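Local structure of putative oxygenase (Streptomyces coelicolor, 2OG5) at residues 105-115 with 193-201; 133-144 with 328-336. The protein catalyses the iron(II)- and 2-oxoglutarate-dependent 3-hydroxylation of L-asparagine to (2S,3S)-3-hydroxyasparagine, a building block of the calcium-dependent lipopeptide antibiotic of Streptomyces coelicolor. All blocks are in the same frame, centred on the assembly; numbering follows the deposited sequence.

Interaction 1: residues 105-115 with 193-201; sequences LPVDSMGLPPT and MLLCLRADP
R198, two residues past C196 of strand 191-196, reaches the backbone of 112-115 and holds that loop through its guanidinium group. Its CG lies anti to the backbone N (chi1 -176°), which starts the chain straight toward the loop; a bend at chi3 (-77°) turns the head. CB and CG span the gap. CD is the first atom to touch, passing T115 OG1 at 3.5 Å, and NE runs on beside the same hydroxyl. At the tip, NH1 and NH2 both donate end-on to P113 O, at 3.0 Å from NH1 and 3.1 Å from NH2. That oxygen lies in the guanidinium plane; NH1 sits in the carbonyl plane, whereas NH2 stands above it. NH1 also donates to T115 OG1 at 2.9 Å, which fixes the rotation of the group, and this hydroxyl is bonded in turn to D324 O. Over one guanidinium face lies L112 CD1, near the rim.

Strand 191-196 belongs to the large sheet of the jelly-roll core; just past it the chain turns a corner at L197, where L197 and R198 both face W326 in a classic beta bulge. L197 packs against the loop: its CB meets L112 CD1 at 3.7 Å, the two side chains crossing at about a right angle, and its CD2 meets V107 CG1. L195 CD1 extends this apolar patch to V107 CG1 at 4.3 Å. At the partly exposed side, one water links S109 OG to L197 O, and a second donates to S109 O while accepting from R198 NH2.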
loop_
_atom_site.group_PDB
_atom_site.type_symbol
_atom_site.label_atom_id
_atom_site.label_comp_id
_atom_site.label_asym_id
_atom_site.label_seq_id
_atom_site.Cartn_x
_atom_site.Cartn_y
_atom_site.Cartn_z
ATOM N N LEU A 105 -1.200 2.567 -16.938
ATOM C CA LEU A 105 0.227 2.739 -16.694
ATOM C C LEU A 105 1.011 1.650 -17.416
ATOM O O LEU A 105 0.479 0.565 -17.674
ATOM C CB LEU A 105 0.526 2.728 -15.193
ATOM C CG LEU A 105 0.051 3.998 -14.481
ATOM C CD1 LEU A 105 -0.046 3.763 -13.001
ATOM C CD2 LEU A 105 0.966 5.188 -14.795
ATOM N N PRO A 106 2.281 1.935 -17.752
ATOM C CA PRO A 106 3.030 0.971 -18.547
ATOM C C PRO A 106 3.491 -0.213 -17.717
ATOM O O PRO A 106 4.039 -0.031 -16.629
ATOM C CB PRO A 106 4.227 1.782 -19.051
ATOM C CG PRO A 106 4.421 2.843 -18.030
ATOM C CD PRO A 106 3.073 3.139 -17.442
ATOM N N VAL A 107 3.220 -1.411 -18.223
ATOM C CA VAL A 107 3.768 -2.642 -17.673
ATOM C C VAL A 107 4.176 -3.522 -18.852
ATOM O O VAL A 107 3.546 -3.486 -19.920
ATOM C CB VAL A 107 2.766 -3.396 -16.756
ATOM C CG1 VAL A 107 2.539 -2.627 -15.463
ATOM C CG2 VAL A 107 1.454 -3.648 -17.482
ATOM N N ASP A 108 5.239 -4.292 -18.662
ATOM C CA ASP A 108 5.860 -5.041 -19.755
ATOM C C ASP A 108 5.207 -6.422 -19.932
ATOM O O ASP A 108 5.860 -7.449 -19.752
ATOM C CB ASP A 108 7.367 -5.168 -19.480
ATOM C CG ASP A 108 8.154 -5.686 -20.679
ATOM O OD1 ASP A 108 7.609 -5.748 -21.812
ATOM O OD2 ASP A 108 9.340 -6.025 -20.478
ATOM N N SER A 109 3.923 -6.435 -20.298
ATOM C CA SER A 109 3.138 -7.680 -20.362
ATOM C C SER A 109 3.761 -8.755 -21.252
ATOM O O SER A 109 3.744 -9.939 -20.900
ATOM C CB SER A 109 1.691 -7.405 -20.809
ATOM O OG SER A 109 0.876 -7.002 -19.710
ATOM N N MET A 110 4.307 -8.346 -22.394
ATOM C CA MET A 110 4.973 -9.276 -23.305
ATOM C C MET A 110 6.271 -9.798 -22.694
ATOM O O MET A 110 6.632 -10.963 -22.885
ATOM C CB MET A 110 5.270 -8.597 -24.648
ATOM N N GLY A 111 6.965 -8.933 -21.956
ATOM C CA GLY A 111 8.242 -9.282 -21.345
ATOM C C GLY A 111 8.161 -9.885 -19.953
ATOM O O GLY A 111 9.188 -10.284 -19.403
ATOM N N LEU A 112 6.958 -9.959 -19.375
ATOM C CA LEU A 112 6.797 -10.457 -18.003
ATOM C C LEU A 112 7.069 -11.958 -17.862
ATOM O O LEU A 112 6.443 -12.767 -18.546
ATOM C CB LEU A 112 5.380 -10.175 -17.473
ATOM C CG LEU A 112 5.097 -8.879 -16.713
ATOM C CD1 LEU A 112 3.723 -9.005 -16.058
ATOM C CD2 LEU A 112 6.161 -8.564 -15.670
ATOM N N PRO A 113 7.967 -12.340 -16.942
ATOM C CA PRO A 113 8.216 -13.752 -16.705
ATOM C C PRO A 113 7.065 -14.382 -15.931
ATOM O O PRO A 113 6.131 -13.676 -15.552
ATOM C CB PRO A 113 9.481 -13.732 -15.846
ATOM C CG PRO A 113 9.394 -12.478 -15.104
ATOM C CD PRO A 113 8.786 -11.495 -16.056
ATOM N N PRO A 114 7.129 -15.700 -15.691
ATOM C CA PRO A 114 6.125 -16.332 -14.836
ATOM C C PRO A 114 6.099 -15.695 -13.446
ATOM O O PRO A 114 7.121 -15.196 -12.958
ATOM C CB PRO A 114 6.582 -17.790 -14.761
ATOM C CG PRO A 114 7.466 -17.985 -15.937
ATOM C CD PRO A 114 8.121 -16.667 -16.187
ATOM N N THR A 115 4.933 -15.693 -12.816
ATOM C CA THR A 115 4.790 -15.080 -11.514
ATOM C C THR A 115 5.715 -15.784 -10.515
ATOM O O THR A 115 5.687 -17.016 -10.427
ATOM C CB THR A 115 3.335 -15.190 -11.044
ATOM O OG1 THR A 115 2.476 -14.584 -12.021
ATOM C CG2 THR A 115 3.138 -14.523 -9.697
ATOM N N MET A 193 1.013 1.777 -2.278
ATOM C CA MET A 193 0.782 1.703 -3.719
ATOM C C MET A 193 0.908 0.273 -4.193
ATOM O O MET A 193 1.882 -0.405 -3.857
ATOM C CB MET A 193 1.795 2.571 -4.464
ATOM C CG MET A 193 1.756 4.016 -4.021
ATOM S SD MET A 193 2.683 5.112 -5.110
ATOM C CE MET A 193 4.316 4.459 -4.878
ATOM N N LEU A 194 -0.080 -0.173 -4.974
ATOM C CA LEU A 194 -0.109 -1.514 -5.525
ATOM C C LEU A 194 -0.257 -1.431 -7.041
ATOM O O LEU A 194 -1.304 -0.987 -7.537
ATOM C CB LEU A 194 -1.297 -2.269 -4.948
ATOM C CG LEU A 194 -1.252 -2.545 -3.448
ATOM C CD1 LEU A 194 -2.616 -3.032 -2.955
ATOM C CD2 LEU A 194 -0.161 -3.556 -3.155
ATOM N N LEU A 195 0.792 -1.823 -7.759
ATOM C CA LEU A 195 0.780 -1.840 -9.225
ATOM C C LEU A 195 0.527 -3.265 -9.696
ATOM O O LEU A 195 1.263 -4.183 -9.335
ATOM C CB LEU A 195 2.115 -1.341 -9.784
ATOM C CG LEU A 195 2.314 -1.360 -11.301
ATOM C CD1 LEU A 195 1.340 -0.399 -12.002
ATOM C CD2 LEU A 195 3.766 -1.045 -11.641
ATOM N N CYS A 196 -0.500 -3.446 -10.517
ATOM C CA CYS A 196 -0.834 -4.776 -11.005
ATOM C C CYS A 196 -0.030 -5.112 -12.254
ATOM O O CYS A 196 -0.090 -4.403 -13.256
ATOM C CB CYS A 196 -2.322 -4.874 -11.306
ATOM S SG CYS A 196 -2.809 -6.481 -11.976
ATOM N N LEU A 197 0.724 -6.201 -12.179
ATOM C CA LEU A 197 1.457 -6.721 -13.331
ATOM C C LEU A 197 0.666 -7.806 -14.054
ATOM O O LEU A 197 0.663 -7.877 -15.278
ATOM C CB LEU A 197 2.802 -7.292 -12.886
ATOM C CG LEU A 197 3.803 -6.308 -12.277
ATOM C CD1 LEU A 197 5.116 -7.018 -11.978
ATOM C CD2 LEU A 197 4.044 -5.093 -13.155
ATOM N N ARG A 198 0.004 -8.653 -13.278
ATOM C CA ARG A 198 -0.779 -9.753 -13.825
ATOM C C ARG A 198 -2.002 -9.907 -12.928
ATOM O O ARG A 198 -1.869 -9.992 -11.710
ATOM C CB ARG A 198 0.075 -11.021 -13.837
ATOM C CG ARG A 198 -0.563 -12.223 -14.471
ATOM C CD ARG A 198 0.436 -13.354 -14.651
ATOM N NE ARG A 198 1.338 -13.128 -15.784
ATOM C CZ ARG A 198 2.664 -13.267 -15.763
ATOM N NH1 ARG A 198 3.310 -13.635 -14.663
ATOM N NH2 ARG A 198 3.351 -13.051 -16.873
ATOM N N ALA A 199 -3.192 -9.899 -13.520
ATOM C CA ALA A 199 -4.420 -10.070 -12.766
ATOM C C ALA A 199 -4.549 -11.502 -12.255
ATOM O O ALA A 199 -3.958 -12.420 -12.803
ATOM C CB ALA A 199 -5.623 -9.702 -13.621
ATOM N N ASP A 200 -5.324 -11.680 -11.190
ATOM C CA ASP A 200 -5.731 -13.023 -10.762
ATOM C C ASP A 200 -6.578 -13.643 -11.860
ATOM O O ASP A 200 -7.691 -13.188 -12.087
ATOM C CB ASP A 200 -6.566 -12.965 -9.485
ATOM C CG ASP A 200 -7.271 -14.278 -9.169
ATOM O OD1 ASP A 200 -6.743 -15.370 -9.470
ATOM O OD2 ASP A 200 -8.390 -14.210 -8.619
ATOM N N PRO A 201 -6.074 -14.694 -12.528
ATOM C CA PRO A 201 -6.851 -15.261 -13.625
ATOM C C PRO A 201 -8.114 -15.992 -13.176
ATOM O O PRO A 201 -8.988 -16.248 -14.014
ATOM C CB PRO A 201 -5.870 -16.250 -14.255
ATOM C CG PRO A 201 -5.012 -16.687 -13.144
ATOM C CD PRO A 201 -4.819 -15.439 -12.318
HETATM O O HOH W 1 0.508 -8.928 -17.743
HETATM O O HOH W 2 1.827 -11.138 -18.972
#

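Interaction 2: residues 133-144 with 328-336; sequences LLMTACGLGDPG and QRTFVLTDL
L133, on helix 128-140, lies against strand 326-333 where the helix packs on the major jelly-roll sheet; the axis of 133-140 runs nearly parallel to that of 328-333 (16°), 7.9 Å away at closest approach. L133 CB passes T330 OG1 at 3.5 Å, a hydroxyl bonded to L154 O, while CD1 reaches Q328 CB. L134 CD2 meets T330 CG2, and one turn beyond L133, A137 CB meets the same methyl and V332 CG2. L140 CB takes the other valine methyl, V332 CG1, which lies anti to the backbone N (chi1 -176°). G141, the first residue past the helix, has positive phi, and its CA approaches L333 O at 3.4 Å. D142 then pairs antiparallel: its N donates to L333 O, and L333 N returns a nearly straight bond to D142 O (2.9 Å). The D142 carboxylate, salt-bridged to R73 through OD1, lies across L336; a water joins OD2 to L333 O and L336 N. P143 CB touches T330 CG2, on the strand that carries R329, which binds L-asparagine, and F331 beside E149 of that site. A second water bridges G144 O to F331 N, and G144 O rests at the F331 ring edge, 3.4 Å from F331 CB.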
loop_
_atom_site.group_PDB
_atom_site.type_symbol
_atom_site.label_atom_id
_atom_site.label_comp_id
_atom_site.label_asym_id
_atom_site.label_seq_id
_atom_site.Cartn_x
_atom_site.Cartn_y
_atom_site.Cartn_z
ATOM N N LEU A 133 6.564 2.687 -9.959
ATOM C CA LEU A 133 6.321 2.821 -8.530
ATOM C C LEU A 133 7.223 3.859 -7.882
ATOM O O LEU A 133 6.754 4.654 -7.072
ATOM C CB LEU A 133 6.477 1.473 -7.824
ATOM C CG LEU A 133 5.290 0.525 -8.000
ATOM C CD1 LEU A 133 5.716 -0.902 -7.645
ATOM C CD2 LEU A 133 4.081 0.948 -7.149
ATOM N N LEU A 134 8.517 3.852 -8.199
ATOM C CA LEU A 134 9.422 4.749 -7.488
ATOM C C LEU A 134 9.257 6.196 -7.974
ATOM O O LEU A 134 9.404 7.143 -7.190
ATOM C CB LEU A 134 10.875 4.257 -7.547
ATOM C CG LEU A 134 11.129 2.942 -6.784
ATOM C CD1 LEU A 134 12.609 2.556 -6.778
ATOM C CD2 LEU A 134 10.612 2.998 -5.354
ATOM N N MET A 135 8.922 6.390 -9.248
ATOM C CA MET A 135 8.600 7.746 -9.733
ATOM C C MET A 135 7.387 8.287 -8.979
ATOM O O MET A 135 7.425 9.398 -8.444
ATOM C CB MET A 135 8.340 7.766 -11.245
ATOM C CG MET A 135 9.590 7.601 -12.080
ATOM S SD MET A 135 9.331 7.830 -13.860
ATOM C CE MET A 135 8.317 6.399 -14.261
ATOM N N THR A 136 6.326 7.495 -8.885
ATOM C CA THR A 136 5.111 7.949 -8.208
ATOM C C THR A 136 5.367 8.208 -6.724
ATOM O O THR A 136 4.857 9.178 -6.162
ATOM C CB THR A 136 3.955 6.956 -8.365
ATOM O OG1 THR A 136 3.785 6.654 -9.759
ATOM C CG2 THR A 136 2.657 7.536 -7.805
ATOM N N ALA A 137 6.160 7.354 -6.084
ATOM C CA ALA A 137 6.501 7.554 -4.678
ATOM C C ALA A 137 7.185 8.895 -4.463
ATOM O O ALA A 137 6.897 9.608 -3.503
ATOM C CB ALA A 137 7.402 6.421 -4.177
ATOM N N CYS A 138 8.098 9.241 -5.370
ATOM C CA CYS A 138 8.799 10.518 -5.279
ATOM C C CYS A 138 7.903 11.727 -5.562
ATOM O O CYS A 138 8.223 12.850 -5.152
ATOM C CB CYS A 138 10.013 10.527 -6.213
ATOM S SG CYS A 138 11.353 9.472 -5.696
ATOM N N GLY A 139 6.812 11.527 -6.299
ATOM C CA GLY A 139 5.808 12.557 -6.497
ATOM C C GLY A 139 4.930 12.815 -5.288
ATOM O O GLY A 139 4.554 13.966 -5.016
ATOM N N LEU A 140 4.580 11.756 -4.558
ATOM C CA LEU A 140 3.715 11.875 -3.382
ATOM C C LEU A 140 4.478 12.187 -2.094
ATOM O O LEU A 140 3.899 12.643 -1.111
ATOM C CB LEU A 140 2.902 10.596 -3.187
ATOM C CG LEU A 140 1.709 10.432 -4.114
ATOM C CD1 LEU A 140 1.136 9.021 -3.991
ATOM C CD2 LEU A 140 0.643 11.480 -3.805
ATOM N N GLY A 141 5.776 11.900 -2.087
ATOM C CA GLY A 141 6.597 12.053 -0.892
ATOM C C GLY A 141 7.937 11.432 -1.219
ATOM O O GLY A 141 8.646 11.943 -2.078
ATOM N N ASP A 142 8.284 10.347 -0.531
ATOM C CA ASP A 142 9.450 9.527 -0.874
ATOM C C ASP A 142 9.116 8.079 -0.617
ATOM O O ASP A 142 8.280 7.768 0.224
ATOM C CB ASP A 142 10.648 9.918 -0.014
ATOM C CG ASP A 142 11.184 11.287 -0.374
ATOM O OD1 ASP A 142 11.843 11.403 -1.431
ATOM O OD2 ASP A 142 10.929 12.254 0.370
ATOM N N PRO A 143 9.772 7.165 -1.343
ATOM C CA PRO A 143 9.564 5.768 -1.021
ATOM C C PRO A 143 10.256 5.414 0.283
ATOM O O PRO A 143 11.190 6.088 0.691
ATOM C CB PRO A 143 10.220 5.041 -2.189
ATOM C CG PRO A 143 11.317 5.969 -2.614
ATOM C CD PRO A 143 10.757 7.357 -2.423
ATOM N N GLY A 144 9.792 4.344 0.911
ATOM C CA GLY A 144 10.414 3.832 2.115
ATOM C C GLY A 144 10.097 2.367 2.314
ATOM O O GLY A 144 9.138 1.836 1.757
ATOM N N GLN A 328 3.109 -5.444 -7.576
ATOM C CA GLN A 328 4.282 -4.908 -6.893
ATOM C C GLN A 328 3.854 -3.725 -6.026
ATOM O O GLN A 328 2.965 -2.951 -6.391
ATOM C CB GLN A 328 5.389 -4.556 -7.880
ATOM C CG GLN A 328 5.996 -5.833 -8.455
ATOM C CD GLN A 328 7.185 -5.627 -9.360
ATOM O OE1 GLN A 328 7.255 -4.658 -10.128
ATOM N NE2 GLN A 328 8.123 -6.571 -9.303
ATOM N N ARG A 329 4.471 -3.639 -4.852
ATOM C CA ARG A 329 4.061 -2.723 -3.818
ATOM C C ARG A 329 5.213 -1.821 -3.403
ATOM O O ARG A 329 6.336 -2.273 -3.193
ATOM C CB ARG A 329 3.583 -3.508 -2.598
ATOM C CG ARG A 329 3.023 -2.622 -1.497
ATOM C CD ARG A 329 2.555 -3.438 -0.342
ATOM N NE ARG A 329 3.668 -4.107 0.310
ATOM C CZ ARG A 329 3.537 -5.038 1.244
ATOM N NH1 ARG A 329 2.339 -5.434 1.638
ATOM N NH2 ARG A 329 4.622 -5.595 1.765
ATOM N N THR A 330 4.901 -0.534 -3.249
ATOM C CA THR A 330 5.820 0.436 -2.676
ATOM C C THR A 330 5.088 1.317 -1.673
ATOM O O THR A 330 3.956 1.741 -1.912
ATOM C CB THR A 330 6.445 1.304 -3.764
ATOM O OG1 THR A 330 7.269 0.467 -4.567
ATOM C CG2 THR A 330 7.283 2.434 -3.187
ATOM N N PHE A 331 5.745 1.543 -0.538
ATOM C CA PHE A 331 5.264 2.444 0.506
ATOM C C PHE A 331 5.759 3.861 0.278
ATOM O O PHE A 331 6.895 4.069 -0.175
ATOM C CB PHE A 331 5.758 1.990 1.871
ATOM C CG PHE A 331 5.371 0.579 2.241
ATOM C CD1 PHE A 331 4.106 0.091 1.983
ATOM C CD2 PHE A 331 6.287 -0.256 2.870
ATOM C CE1 PHE A 331 3.750 -1.192 2.343
ATOM C CE2 PHE A 331 5.942 -1.550 3.230
ATOM C CZ PHE A 331 4.667 -2.011 2.978
ATOM N N VAL A 332 4.916 4.838 0.607
ATOM C CA VAL A 332 5.276 6.249 0.546
ATOM C C VAL A 332 5.208 6.888 1.921
ATOM O O VAL A 332 4.237 6.691 2.658
ATOM C CB VAL A 332 4.327 7.008 -0.380
ATOM C CG1 VAL A 332 4.759 8.463 -0.528
ATOM C CG2 VAL A 332 4.267 6.315 -1.744
ATOM N N LEU A 333 6.254 7.647 2.241
ATOM C CA LEU A 333 6.313 8.493 3.412
ATOM C C LEU A 333 6.150 9.940 2.950
ATOM O O LEU A 333 6.904 10.429 2.109
ATOM C CB LEU A 333 7.632 8.283 4.168
ATOM C CG LEU A 333 7.793 6.864 4.733
ATOM C CD1 LEU A 333 9.243 6.604 5.198
ATOM C CD2 LEU A 333 6.819 6.598 5.865
ATOM N N THR A 334 5.124 10.606 3.475
ATOM C CA THR A 334 4.837 11.982 3.083
ATOM C C THR A 334 5.863 12.979 3.598
ATOM O O THR A 334 6.047 14.018 2.983
ATOM C CB THR A 334 3.450 12.403 3.556
ATOM O OG1 THR A 334 3.242 11.943 4.899
ATOM C CG2 THR A 334 2.397 11.800 2.638
ATOM N N ASP A 335 6.545 12.651 4.694
ATOM C CA ASP A 335 7.607 13.497 5.229
ATOM C C ASP A 335 8.753 12.605 5.704
ATOM O O ASP A 335 8.842 12.253 6.880
ATOM C CB ASP A 335 7.087 14.379 6.364
ATOM C CG ASP A 335 8.101 15.428 6.812
ATOM O OD1 ASP A 335 9.223 15.489 6.266
ATOM O OD2 ASP A 335 7.767 16.196 7.733
ATOM N N LEU A 336 9.622 12.242 4.767
ATOM C CA LEU A 336 10.725 11.326 5.057
ATOM C C LEU A 336 11.588 11.823 6.207
ATOM O O LEU A 336 12.126 11.029 6.981
ATOM C CB LEU A 336 11.579 11.161 3.801
ATOM C CG LEU A 336 12.700 10.125 3.841
ATOM C CD1 LEU A 336 12.128 8.728 3.963
ATOM C CD2 LEU A 336 13.587 10.264 2.603
HETATM O O HOH W 3 8.816 12.632 2.022
HETATM O O HOH W 4 8.216 0.057 -0.209
#

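Overall arrangement
From the N terminus, the chain leaves strand 99-103 into loop 105-115, then forms helix 128-140 and strand 142-146. Interaction 1 closes when strand 191-196 runs out beside that loop, 78 residues on; interaction 2 closes only when strand 326-333 returns, 184 residues after 144. Their segments alternate, so the two closures cross. The centres lie 19 Å apart, yet 191-196 and 326-333 are antiparallel neighbours, joined by probable hydrogen bonds from L195 N to Q328 O and from M193 N to T330 O. One sheet thus carries the loop at one end and the helix over one face, with R329 of the substrate site within interaction 2.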